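Local coordinates for chitosanase (Gynuella sunshinyii YC6258, PDB 6X2Q), which probably hydrolyses chitosan as a family 46 glycoside hydrolase and is seen here with glucosamine units bound in its cleft, at residues L129-Q132 against T136-A139; S16-N21 against V211-K216; Q6-A11 against D112-L117. One frame throughout, in Å; residues are numbered along the deposited sequence.

From the N terminus, helix 5-20 enters two of the contacts. Its first turns carry Q6-A11, which close a loop of 100 residues against D112-L117 in contact 3. Its C-terminal end, S16-N21, meets V211-K216 on helix 209-219 and closes a loop of 189 residues in contact 2. Contacts 2 and 3 therefore cross along the chain. Contact 1 is a short local closure between the loop that leaves helix 104-129 and helix 134-147. It follows contact 3 in series and lies within the span of contact 2. Helix 134-147 links the three: L138 packs on A11 from contact 3 and on L214 from contact 2.

Contact 1 of 3, residues L129-Q132 against T136-A139; sequences LGAQ and TLLA
A131 and T136 meet methyl to methyl, with A131 CB 3.7 Å from T136 CG2. Both side chains leave the backbone toward the opposite segment. In T136 the methyl lies anti to the backbone N, while OG1 sits beside that N (chi1 -49°). This rotation gives the methyl to A131 and leaves the hydroxyl for E177, to which OG1 hydrogen-bonds. The L137 side chain starts off to the flank, and its end then comes nearer. Its CD1 lies 4.3 Å from A131 CB and 4.0 Å from A131 O, so one branch touches both the methyl and the carbonyl of the same alanine.

The contact spans a helix-loop-helix turn between helices 104-129 and 134-147. G130 ends the first helix in a Schellman motif, with a positive phi of 75°. A side chain at that position would jam against the carbonyl O of L129. A131 follows at once and faces the second helix. No hydrogen bond joins the two segments, and the three touching residues are buried. Helix 104-129 adds A126, which touches both A131 and L137. E177 also accepts a hydrogen bond from Q132 N through OE1, so one carboxylate holds a group on each segment.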
loop_
_atom_site.group_PDB
_atom_site.type_symbol
_atom_site.label_atom_id
_atom_site.label_comp_id
_atom_site.label_asym_id
_atom_site.label_seq_id
_atom_site.Cartn_x
_atom_site.Cartn_y
_atom_site.Cartn_z
ATOM N N LEU A 129 -17.062 5.706 -6.238
ATOM C CA LEU A 129 -16.758 6.996 -6.845
ATOM C C LEU A 129 -17.212 7.078 -8.295
ATOM O O LEU A 129 -17.281 8.183 -8.852
ATOM C CB LEU A 129 -15.257 7.276 -6.785
ATOM C CG LEU A 129 -14.645 7.593 -5.418
ATOM C CD1 LEU A 129 -13.130 7.455 -5.500
ATOM C CD2 LEU A 129 -15.042 8.986 -4.995
ATOM N N GLY A 130 -17.501 5.942 -8.923
ATOM C CA GLY A 130 -17.686 5.947 -10.359
ATOM C C GLY A 130 -16.396 6.064 -11.138
ATOM O O GLY A 130 -16.434 6.330 -12.337
ATOM N N ALA A 131 -15.248 5.865 -10.488
ATOM C CA ALA A 131 -13.964 6.027 -11.164
ATOM C C ALA A 131 -13.770 4.934 -12.211
ATOM O O ALA A 131 -13.994 3.752 -11.940
ATOM C CB ALA A 131 -12.820 5.992 -10.150
ATOM N N GLN A 132 -13.323 5.318 -13.403
ATOM C CA GLN A 132 -13.180 4.348 -14.468
ATOM C C GLN A 132 -11.825 4.352 -15.156
ATOM O O GLN A 132 -11.555 3.439 -15.947
ATOM C CB GLN A 132 -14.288 4.557 -15.509
ATOM C CG GLN A 132 -15.654 4.202 -14.928
ATOM C CD GLN A 132 -16.713 4.046 -15.972
ATOM O OE1 GLN A 132 -17.308 5.025 -16.402
ATOM N NE2 GLN A 132 -16.965 2.810 -16.387
ATOM N N THR A 136 -6.638 6.099 -12.060
ATOM C CA THR A 136 -7.331 6.382 -10.803
ATOM C C THR A 136 -7.366 5.151 -9.890
ATOM O O THR A 136 -7.199 5.270 -8.670
ATOM C CB THR A 136 -8.746 6.883 -11.098
ATOM O OG1 THR A 136 -8.660 7.914 -12.068
ATOM C CG2 THR A 136 -9.420 7.471 -9.856
ATOM N N LEU A 137 -7.580 3.959 -10.463
ATOM C CA LEU A 137 -7.585 2.740 -9.656
ATOM C C LEU A 137 -6.213 2.488 -9.048
ATOM O O LEU A 137 -6.100 2.111 -7.874
ATOM C CB LEU A 137 -8.023 1.540 -10.507
ATOM C CG LEU A 137 -9.527 1.274 -10.692
ATOM C CD1 LEU A 137 -10.317 2.548 -10.942
ATOM C CD2 LEU A 137 -9.788 0.261 -11.825
ATOM N N LEU A 138 -5.162 2.691 -9.838
ATOM C CA LEU A 138 -3.815 2.521 -9.332
ATOM C C LEU A 138 -3.552 3.501 -8.192
ATOM O O LEU A 138 -3.058 3.111 -7.127
ATOM C CB LEU A 138 -2.828 2.714 -10.484
ATOM C CG LEU A 138 -1.356 2.773 -10.081
ATOM C CD1 LEU A 138 -0.916 1.445 -9.475
ATOM C CD2 LEU A 138 -0.511 3.120 -11.287
ATOM N N ALA A 139 -3.950 4.762 -8.376
ATOM C CA ALA A 139 -3.728 5.775 -7.350
ATOM C C ALA A 139 -4.475 5.436 -6.072
ATOM O O ALA A 139 -3.948 5.628 -4.971
ATOM C CB ALA A 139 -4.160 7.146 -7.864
#

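Contact 2 of 3, residues S16-N21 against V211-K216; sequences SIFANN and VDSLMK. Unlike the reference sequence in segment 16-21: A19 (reference Glu).
The F18 ring meets S213 and L214 with its outer end. L214 CD2 sits at the ring edge, in the ring plane, 4.0 Å from F18 CE2. S213 CB and L214 CG approach the ring obliquely. This is buried helix-to-helix packing between helices 5-20 and 209-219, in the helical body of a family 46 glycoside hydrolase of the lysozyme clan. F18 CG lies anti to its carbonyl carbon (chi1 -78°), and the ring extends toward helix 209-219.

The far end of the ring touches two successive residues of that helix. F18 CE1 is 3.6 Å from S213 CB, and F18 CE2 is 4.0 Å from L214 CG. F18 CZ, between CE1 and CE2, touches both side chains. No hydrogen bond crosses the contact. The hydroxyl of S213 instead bonds to T233, whose side chain also touches F18. An alanine in place of F18 would probably open a gap between the two helices and leave S213 CB and the L214 branch without their ring partner. A bound glucosamine is about 9 Å from the F18 side chain. The serine oxygen also brushes the ring, with S213 OG 3.9 Å from F18 CE1.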
loop_
_atom_site.group_PDB
_atom_site.type_symbol
_atom_site.label_atom_id
_atom_site.label_comp_id
_atom_site.label_asym_id
_atom_site.label_seq_id
_atom_site.Cartn_x
_atom_site.Cartn_y
_atom_site.Cartn_z
ATOM N N SER A 16 5.541 -1.651 -6.137
ATOM C CA SER A 16 6.772 -2.236 -5.632
ATOM C C SER A 16 7.950 -1.281 -5.836
ATOM O O SER A 16 8.762 -1.076 -4.926
ATOM C CB SER A 16 7.014 -3.585 -6.308
ATOM O OG SER A 16 8.127 -4.229 -5.724
ATOM N N ILE A 17 8.043 -0.669 -7.018
ATOM C CA ILE A 17 9.081 0.329 -7.258
ATOM C C ILE A 17 8.894 1.523 -6.333
ATOM O O ILE A 17 9.856 2.020 -5.740
ATOM C CB ILE A 17 9.084 0.755 -8.737
ATOM C CG1 ILE A 17 9.631 -0.368 -9.619
ATOM C CG2 ILE A 17 9.905 2.036 -8.929
ATOM C CD1 ILE A 17 9.346 -0.178 -11.100
ATOM N N PHE A 18 7.653 1.988 -6.181
ATOM C CA PHE A 18 7.380 3.109 -5.292
ATOM C C PHE A 18 7.983 2.877 -3.923
ATOM O O PHE A 18 8.595 3.778 -3.342
ATOM C CB PHE A 18 5.872 3.332 -5.157
ATOM C CG PHE A 18 5.253 4.029 -6.330
ATOM C CD1 PHE A 18 6.045 4.506 -7.366
ATOM C CD2 PHE A 18 3.879 4.196 -6.402
ATOM C CE1 PHE A 18 5.482 5.125 -8.459
ATOM C CE2 PHE A 18 3.306 4.830 -7.485
ATOM C CZ PHE A 18 4.108 5.308 -8.519
ATOM N N ALA A 19 7.838 1.670 -3.403
ATOM C CA ALA A 19 8.160 1.398 -2.015
ATOM C C ALA A 19 9.570 0.860 -1.823
ATOM O O ALA A 19 10.189 1.133 -0.794
ATOM C CB ALA A 19 7.149 0.407 -1.440
ATOM N N ASN A 20 10.096 0.097 -2.786
ATOM C CA ASN A 20 11.353 -0.625 -2.599
ATOM C C ASN A 20 12.329 -0.460 -3.755
ATOM O O ASN A 20 13.359 -1.140 -3.769
ATOM C CB ASN A 20 11.076 -2.114 -2.386
ATOM C CG ASN A 20 10.238 -2.372 -1.158
ATOM O OD1 ASN A 20 9.334 -3.206 -1.174
ATOM N ND2 ASN A 20 10.521 -1.634 -0.082
ATOM N N ASN A 21 12.013 0.394 -4.732
ATOM C CA ASN A 21 12.855 0.639 -5.910
ATOM C C ASN A 21 13.163 -0.631 -6.706
ATOM O O ASN A 21 14.244 -0.768 -7.291
ATOM C CB ASN A 21 14.155 1.348 -5.525
ATOM C CG ASN A 21 14.766 2.104 -6.698
ATOM O OD1 ASN A 21 14.065 2.455 -7.650
ATOM N ND2 ASN A 21 16.076 2.337 -6.644
ATOM N N VAL A 211 3.816 10.049 -5.516
ATOM C CA VAL A 211 2.680 10.852 -5.949
ATOM C C VAL A 211 3.064 11.640 -7.191
ATOM O O VAL A 211 2.264 11.781 -8.133
ATOM C CB VAL A 211 2.201 11.775 -4.812
ATOM C CG1 VAL A 211 1.013 12.623 -5.260
ATOM C CG2 VAL A 211 1.849 10.966 -3.553
ATOM N N ASP A 212 4.314 12.127 -7.230
ATOM C CA ASP A 212 4.816 12.783 -8.435
ATOM C C ASP A 212 4.754 11.846 -9.631
ATOM O O ASP A 212 4.386 12.264 -10.730
ATOM C CB ASP A 212 6.252 13.287 -8.226
ATOM C CG ASP A 212 6.360 14.368 -7.141
ATOM O OD1 ASP A 212 5.375 15.114 -6.904
ATOM O OD2 ASP A 212 7.440 14.456 -6.506
ATOM N N SER A 213 5.083 10.562 -9.441
ATOM C CA SER A 213 5.034 9.633 -10.576
ATOM C C SER A 213 3.605 9.442 -11.083
ATOM O O SER A 213 3.362 9.443 -12.293
ATOM C CB SER A 213 5.636 8.286 -10.189
ATOM O OG SER A 213 7.025 8.402 -9.951
ATOM N N LEU A 214 2.641 9.269 -10.176
ATOM C CA LEU A 214 1.253 9.177 -10.614
ATOM C C LEU A 214 0.797 10.466 -11.292
ATOM O O LEU A 214 0.032 10.428 -12.265
ATOM C CB LEU A 214 0.359 8.845 -9.424
ATOM C CG LEU A 214 0.640 7.533 -8.678
ATOM C CD1 LEU A 214 -0.077 7.509 -7.326
ATOM C CD2 LEU A 214 0.231 6.353 -9.529
ATOM N N MET A 215 1.224 11.622 -10.772
ATOM C CA MET A 215 0.897 12.891 -11.413
ATOM C C MET A 215 1.515 12.985 -12.805
ATOM O O MET A 215 0.894 13.514 -13.735
ATOM C CB MET A 215 1.362 14.060 -10.535
ATOM C CG MET A 215 1.003 15.423 -11.089
ATOM S SD MET A 215 -0.773 15.745 -10.995
ATOM C CE MET A 215 -0.982 16.098 -9.247
ATOM N N LYS A 216 2.746 12.492 -12.963
ATOM C CA LYS A 216 3.402 12.510 -14.264
ATOM C C LYS A 216 2.602 11.689 -15.284
ATOM O O LYS A 216 2.310 12.165 -16.393
ATOM C CB LYS A 216 4.839 11.997 -14.109
ATOM C CG LYS A 216 5.681 11.964 -15.388
ATOM C CD LYS A 216 6.917 11.040 -15.252
ATOM C CE LYS A 216 6.580 9.546 -15.521
ATOM N NZ LYS A 216 7.806 8.677 -15.675
#

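Contact 3 of 3, residues Q6-A11 against D112-L117; sequences QQRLLA and DVVDEL
R8 reaches from helix 5-20 to the side of helix 104-129, where a wider pi-type turn at 114-117 includes its two partners, V114 and D115. The side chain of V114 is about 9 Å from a bound glucosamine. It also touches A44, a residue of the glucosamine pocket. The backbones stay well apart: the closest pair of CA atoms, R8 and D115, is separated by 11.5 Å. The gap is spanned by the side chain of R8, which leaves its helix toward the other segment and bends at chi2 (-89°).

Both partners meet the guanidinium at its edge, near its plane. R8 NH2 lies 4.2 Å from V114 CG1. R8 NH1 lies 4.2 Å from D115 OD1. Opposite charges are therefore near each other, but too far apart for a salt bridge. The guanidinium and carboxylate planes are turned 34° against each other. D115 CG is anti to the backbone N (chi1 -163°), and the carboxylate swings in toward the arginine.

The stronger polar partner of R8 is on its own helix: NE forms a salt bridge with D12. The guanidinium also makes a cation-pi contact with F119 of helix 104-129. Y141 of helix 134-147 touches V114 and has a weak hydrogen bond with R8 NH2.

No hydrogen bond joins the two segments. The link is a charge attraction at a distance just beyond a salt bridge, plus a van der Waals touch between R8 NH2 and a valine methyl. It probably adds little directional hold. D12 and F119 are likely to do more to fix the guanidinium. D12 and D115 together probably balance the arginine charge, with D12 the closer mate.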
loop_
_atom_site.group_PDB
_atom_site.type_symbol
_atom_site.label_atom_id
_atom_site.label_comp_id
_atom_site.label_asym_id
_atom_site.label_seq_id
_atom_site.Cartn_x
_atom_site.Cartn_y
_atom_site.Cartn_z
ATOM N N GLN A 6 -2.816 -7.632 -17.191
ATOM C CA GLN A 6 -1.612 -6.820 -17.493
ATOM C C GLN A 6 -1.643 -5.541 -16.641
ATOM O O GLN A 6 -0.588 -5.136 -16.180
ATOM C CB GLN A 6 -1.462 -6.499 -18.980
ATOM C CG GLN A 6 -0.245 -5.637 -19.309
ATOM C CD GLN A 6 0.047 -5.393 -20.776
ATOM O OE1 GLN A 6 -0.533 -4.529 -21.416
ATOM N NE2 GLN A 6 0.988 -6.136 -21.323
ATOM N N GLN A 7 -2.814 -4.961 -16.398
ATOM C CA GLN A 7 -2.896 -3.717 -15.594
ATOM C C GLN A 7 -2.585 -3.974 -14.111
ATOM O O GLN A 7 -1.972 -3.130 -13.514
ATOM C CB GLN A 7 -4.229 -3.017 -15.827
ATOM C CG GLN A 7 -4.333 -2.344 -17.181
ATOM C CD GLN A 7 -5.731 -1.858 -17.462
ATOM O OE1 GLN A 7 -6.692 -2.326 -16.893
ATOM N NE2 GLN A 7 -5.854 -0.891 -18.337
ATOM N N ARG A 8 -2.981 -5.134 -13.600
ATOM C CA ARG A 8 -2.728 -5.500 -12.192
ATOM C C ARG A 8 -1.255 -5.862 -12.005
ATOM O O ARG A 8 -0.688 -5.462 -11.008
ATOM C CB ARG A 8 -3.650 -6.620 -11.733
ATOM C CG ARG A 8 -4.008 -6.537 -10.259
ATOM C CD ARG A 8 -2.987 -7.289 -9.439
ATOM N NE ARG A 8 -2.821 -6.948 -8.048
ATOM C CZ ARG A 8 -3.722 -7.160 -7.125
ATOM N NH1 ARG A 8 -4.885 -7.677 -7.455
ATOM N NH2 ARG A 8 -3.458 -6.877 -5.875
ATOM N N LEU A 9 -0.662 -6.583 -12.945
ATOM C CA LEU A 9 0.768 -6.896 -12.772
ATOM C C LEU A 9 1.516 -5.569 -12.798
ATOM O O LEU A 9 2.420 -5.399 -12.026
ATOM C CB LEU A 9 1.224 -7.812 -13.902
ATOM C CG LEU A 9 2.597 -7.478 -14.454
ATOM C CD1 LEU A 9 3.637 -8.408 -13.881
ATOM C CD2 LEU A 9 2.606 -7.522 -15.957
ATOM N N LEU A 10 1.109 -4.693 -13.702
ATOM C CA LEU A 10 1.650 -3.351 -13.845
ATOM C C LEU A 10 1.513 -2.566 -12.542
ATOM O O LEU A 10 2.491 -2.016 -12.031
ATOM C CB LEU A 10 0.926 -2.651 -14.986
ATOM C CG LEU A 10 1.633 -1.813 -16.041
ATOM C CD1 LEU A 10 2.933 -2.407 -16.509
ATOM C CD2 LEU A 10 0.686 -1.724 -17.198
ATOM N N ALA A 11 0.301 -2.520 -11.983
ATOM C CA ALA A 11 0.091 -1.863 -10.698
ATOM C C ALA A 11 1.043 -2.405 -9.636
ATOM O O ALA A 11 1.695 -1.635 -8.918
ATOM C CB ALA A 11 -1.361 -2.036 -10.256
ATOM N N ASP A 112 -3.395 -13.108 -0.439
ATOM C CA ASP A 112 -4.794 -13.108 -0.033
ATOM C C ASP A 112 -5.092 -11.920 0.870
ATOM O O ASP A 112 -6.109 -11.241 0.704
ATOM C CB ASP A 112 -5.151 -14.421 0.678
ATOM C CG ASP A 112 -5.080 -15.655 -0.246
ATOM O OD1 ASP A 112 -5.033 -15.501 -1.489
ATOM O OD2 ASP A 112 -5.086 -16.794 0.294
ATOM N N VAL A 113 -4.215 -11.656 1.837
ATOM C CA VAL A 113 -4.436 -10.519 2.725
ATOM C C VAL A 113 -4.407 -9.211 1.947
ATOM O O VAL A 113 -5.280 -8.353 2.131
ATOM C CB VAL A 113 -3.412 -10.525 3.868
ATOM C CG1 VAL A 113 -3.545 -9.268 4.673
ATOM C CG2 VAL A 113 -3.615 -11.752 4.736
ATOM N N VAL A 114 -3.418 -9.045 1.061
ATOM C CA VAL A 114 -3.393 -7.864 0.207
ATOM C C VAL A 114 -4.718 -7.709 -0.516
ATOM O O VAL A 114 -5.327 -6.632 -0.505
ATOM C CB VAL A 114 -2.232 -7.935 -0.796
ATOM C CG1 VAL A 114 -2.371 -6.813 -1.819
ATOM C CG2 VAL A 114 -0.904 -7.801 -0.074
ATOM N N ASP A 115 -5.203 -8.801 -1.125
ATOM C CA ASP A 115 -6.474 -8.735 -1.837
ATOM C C ASP A 115 -7.620 -8.364 -0.902
ATOM O O ASP A 115 -8.465 -7.524 -1.249
ATOM C CB ASP A 115 -6.769 -10.070 -2.530
ATOM C CG ASP A 115 -7.839 -9.931 -3.605
ATOM O OD1 ASP A 115 -7.562 -9.279 -4.645
ATOM O OD2 ASP A 115 -8.964 -10.435 -3.388
ATOM N N GLU A 116 -7.669 -8.982 0.288
ATOM C CA GLU A 116 -8.765 -8.720 1.217
ATOM C C GLU A 116 -8.679 -7.322 1.830
ATOM O O GLU A 116 -9.701 -6.636 1.959
ATOM C CB GLU A 116 -8.789 -9.778 2.326
ATOM C CG GLU A 116 -10.027 -9.688 3.236
ATOM C CD GLU A 116 -9.759 -9.973 4.734
ATOM O OE1 GLU A 116 -10.715 -10.389 5.431
ATOM O OE2 GLU A 116 -8.620 -9.760 5.220
ATOM N N LEU A 117 -7.489 -6.890 2.257
ATOM C CA LEU A 117 -7.440 -5.608 2.955
ATOM C C LEU A 117 -7.312 -4.414 2.006
ATOM O O LEU A 117 -7.853 -3.338 2.289
ATOM C CB LEU A 117 -6.279 -5.579 3.958
ATOM C CG LEU A 117 -6.329 -6.492 5.187
ATOM C CD1 LEU A 117 -5.111 -6.242 6.042
ATOM C CD2 LEU A 117 -7.610 -6.307 6.015
#